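Local coordinates for V-type ATP synthase alpha chain (Nanoarchaeum equitans Kin4-M, PDB 5BN3), which is the nucleotide-binding A subunit of an archaeal rotary ATPase, a P-loop protein of the ATP synthase alpha/beta family that binds ADP, at residues A409-Y414 with I483-F488. Numbering follows the deposited sequence.
Sequences AYKRHY and IIREGF. With ADP (adenosine-5'-diphosphate), chain C.
His413 meets Arg485 where the nucleotide-binding domain faces the helical C-terminal domain, an example of a sparse contact between domains, made here by a ring edge, the start of an arginine side chain and a water. In van der Waals terms, CE1 of His413 lies 3.9 Å from CB of Arg485, which sits in the plane of the imidazole at its edge. His413 reaches the helix because CG stands anti to the backbone N (chi1 173°).

The polar link is indirect. Arg485 bends at chi3 (-73°), and its NH1 donates to a water at 2.8 Å; the same water is hydrogen-bonded to ND1 of His413 at 2.7 Å. The other terminal nitrogen, NH2, forms a salt bridge with Glu455 of helix 441-458. That carboxylate probably compensates the positive charge of Arg485 and so should ease the approach of Lys411, whose NZ stands 4.4 Å from NH1 of Arg485.

A Schellman motif ends helix 406-410 just before the contact: Arg412, with positive phi, is its C-prime residue, and Arg412 N bonds to Ala409 O at 2.9 Å. Beyond this turn the chain runs through His413 to the ADP pocket.

There the Tyr414 ring lays one face against the nucleotide, with N9 of ADP 3.6 Å above the plane of the Tyr414 ring, over its centre, while the backbone carbonyl carbon of Arg412 lies towards the rim of the opposite face.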
# COMPACT_ATOMS: atom_id res chain seq x y z
N ALA A 409 -5.21 -1.82 -26.94
CA ALA A 409 -6.48 -2.56 -26.97
C ALA A 409 -7.66 -1.60 -26.93
O ALA A 409 -8.66 -1.80 -27.62
CB ALA A 409 -6.54 -3.53 -25.80
N TYR A 410 -7.54 -0.56 -26.11
CA TYR A 410 -8.52 0.52 -25.99
C TYR A 410 -8.96 1.05 -27.35
O TYR A 410 -10.15 1.20 -27.62
CB TYR A 410 -7.92 1.64 -25.14
CG TYR A 410 -8.83 2.80 -24.80
CD1 TYR A 410 -9.73 2.72 -23.75
CD2 TYR A 410 -8.76 3.99 -25.51
CE1 TYR A 410 -10.56 3.79 -23.43
CE2 TYR A 410 -9.58 5.07 -25.20
CZ TYR A 410 -10.47 4.95 -24.16
OH TYR A 410 -11.29 6.01 -23.84
N LYS A 411 -7.99 1.32 -28.22
CA LYS A 411 -8.28 1.87 -29.54
C LYS A 411 -8.31 0.80 -30.63
O LYS A 411 -8.19 1.12 -31.82
CB LYS A 411 -7.29 2.98 -29.89
CG LYS A 411 -5.84 2.53 -30.01
CD LYS A 411 -4.93 3.74 -30.19
CE LYS A 411 -3.52 3.32 -30.59
NZ LYS A 411 -2.61 4.49 -30.77
N ARG A 412 -8.47 -0.45 -30.22
CA ARG A 412 -8.62 -1.58 -31.14
C ARG A 412 -7.41 -1.80 -32.06
O ARG A 412 -7.55 -2.17 -33.23
CB ARG A 412 -9.93 -1.46 -31.95
CG ARG A 412 -11.16 -2.03 -31.22
CD ARG A 412 -11.41 -1.35 -29.89
NE ARG A 412 -12.55 -1.92 -29.18
CZ ARG A 412 -12.98 -1.49 -28.00
NH1 ARG A 412 -12.36 -0.49 -27.39
NH2 ARG A 412 -14.03 -2.06 -27.42
N HIS A 413 -6.23 -1.59 -31.50
CA HIS A 413 -4.97 -1.95 -32.15
C HIS A 413 -4.59 -3.36 -31.69
O HIS A 413 -4.08 -3.54 -30.59
CB HIS A 413 -3.90 -0.92 -31.75
CG HIS A 413 -2.52 -1.25 -32.20
ND1 HIS A 413 -1.75 -0.38 -32.95
CD2 HIS A 413 -1.72 -2.32 -31.96
CE1 HIS A 413 -0.57 -0.91 -33.18
NE2 HIS A 413 -0.52 -2.09 -32.59
N TYR A 414 -4.86 -4.35 -32.54
CA TYR A 414 -4.54 -5.74 -32.23
C TYR A 414 -3.59 -6.32 -33.27
O TYR A 414 -3.73 -6.05 -34.46
CB TYR A 414 -5.81 -6.61 -32.18
CG TYR A 414 -6.92 -6.12 -31.29
CD1 TYR A 414 -6.80 -6.15 -29.90
CD2 TYR A 414 -8.12 -5.68 -31.83
CE1 TYR A 414 -7.84 -5.72 -29.09
CE2 TYR A 414 -9.15 -5.25 -31.03
CZ TYR A 414 -9.01 -5.27 -29.66
OH TYR A 414 -10.05 -4.85 -28.87
N ILE A 483 2.12 4.27 -40.36
CA ILE A 483 2.17 3.25 -41.40
C ILE A 483 2.61 1.90 -40.84
O ILE A 483 2.03 0.86 -41.17
CB ILE A 483 3.11 3.67 -42.55
CG1 ILE A 483 2.61 4.95 -43.22
CG2 ILE A 483 3.23 2.56 -43.58
CD1 ILE A 483 3.51 5.43 -44.34
N ILE A 484 3.63 1.92 -40.00
CA ILE A 484 4.14 0.70 -39.38
C ILE A 484 3.10 0.11 -38.43
O ILE A 484 2.87 -1.11 -38.43
CB ILE A 484 5.46 0.98 -38.62
CG1 ILE A 484 6.57 1.34 -39.62
CG2 ILE A 484 5.88 -0.23 -37.80
CD1 ILE A 484 7.78 2.02 -38.99
N ARG A 485 2.45 0.96 -37.64
CA ARG A 485 1.43 0.50 -36.69
C ARG A 485 0.19 -0.04 -37.39
O ARG A 485 -0.27 -1.14 -37.09
CB ARG A 485 1.06 1.62 -35.72
CG ARG A 485 2.10 1.89 -34.64
CD ARG A 485 1.65 2.96 -33.65
NE ARG A 485 1.68 4.31 -34.21
CZ ARG A 485 0.61 4.95 -34.66
NH1 ARG A 485 -0.58 4.38 -34.62
NH2 ARG A 485 0.73 6.18 -35.16
N GLU A 486 -0.36 0.73 -38.33
CA GLU A 486 -1.62 0.36 -38.98
C GLU A 486 -1.46 -0.61 -40.15
O GLU A 486 -2.40 -1.30 -40.51
CB GLU A 486 -2.38 1.62 -39.45
CG GLU A 486 -2.88 2.51 -38.33
CD GLU A 486 -3.67 3.71 -38.84
OE1 GLU A 486 -3.82 3.85 -40.07
OE2 GLU A 486 -4.14 4.51 -38.01
N GLY A 487 -0.26 -0.67 -40.73
CA GLY A 487 -0.03 -1.50 -41.90
C GLY A 487 0.81 -2.74 -41.67
O GLY A 487 0.79 -3.65 -42.49
N PHE A 488 1.54 -2.78 -40.56
CA PHE A 488 2.44 -3.90 -40.28
C PHE A 488 2.17 -4.58 -38.94
O PHE A 488 1.96 -5.79 -38.88
CB PHE A 488 3.89 -3.43 -40.36
CG PHE A 488 4.89 -4.54 -40.21
CD1 PHE A 488 5.12 -5.42 -41.26
CD2 PHE A 488 5.60 -4.70 -39.04
CE1 PHE A 488 6.04 -6.45 -41.12
CE2 PHE A 488 6.52 -5.72 -38.90
CZ PHE A 488 6.74 -6.59 -39.94
PB ADP C . -8.06 -11.61 -23.11
O1B ADP C . -6.74 -10.90 -22.94
O2B ADP C . -7.95 -13.08 -23.37
O3B ADP C . -9.08 -11.22 -22.07
PA ADP C . -9.21 -11.78 -25.74
O1A ADP C . -8.13 -12.63 -26.36
O2A ADP C . -10.51 -12.42 -25.34
O3A ADP C . -8.60 -10.97 -24.49
O5' ADP C . -9.52 -10.58 -26.76
C5' ADP C . -10.37 -9.50 -26.35
C4' ADP C . -11.06 -8.89 -27.56
O4' ADP C . -10.09 -8.34 -28.47
C3' ADP C . -11.85 -9.95 -28.30
O3' ADP C . -13.20 -9.51 -28.46
C2' ADP C . -11.16 -10.08 -29.65
O2' ADP C . -12.11 -10.17 -30.71
C1' ADP C . -10.31 -8.83 -29.79
N9 ADP C . -9.02 -9.17 -30.44
C8 ADP C . -7.90 -9.56 -29.82
N7 ADP C . -6.90 -9.80 -30.71
C5 ADP C . -7.40 -9.55 -31.94
C6 ADP C . -6.88 -9.60 -33.33
N6 ADP C . -5.60 -9.97 -33.59
N1 ADP C . -7.73 -9.26 -34.32
C2 ADP C . -9.00 -8.89 -34.07
N3 ADP C . -9.54 -8.83 -32.84
C4 ADP C . -8.80 -9.14 -31.75
O HOH W 1 -1.87 2.35 -33.16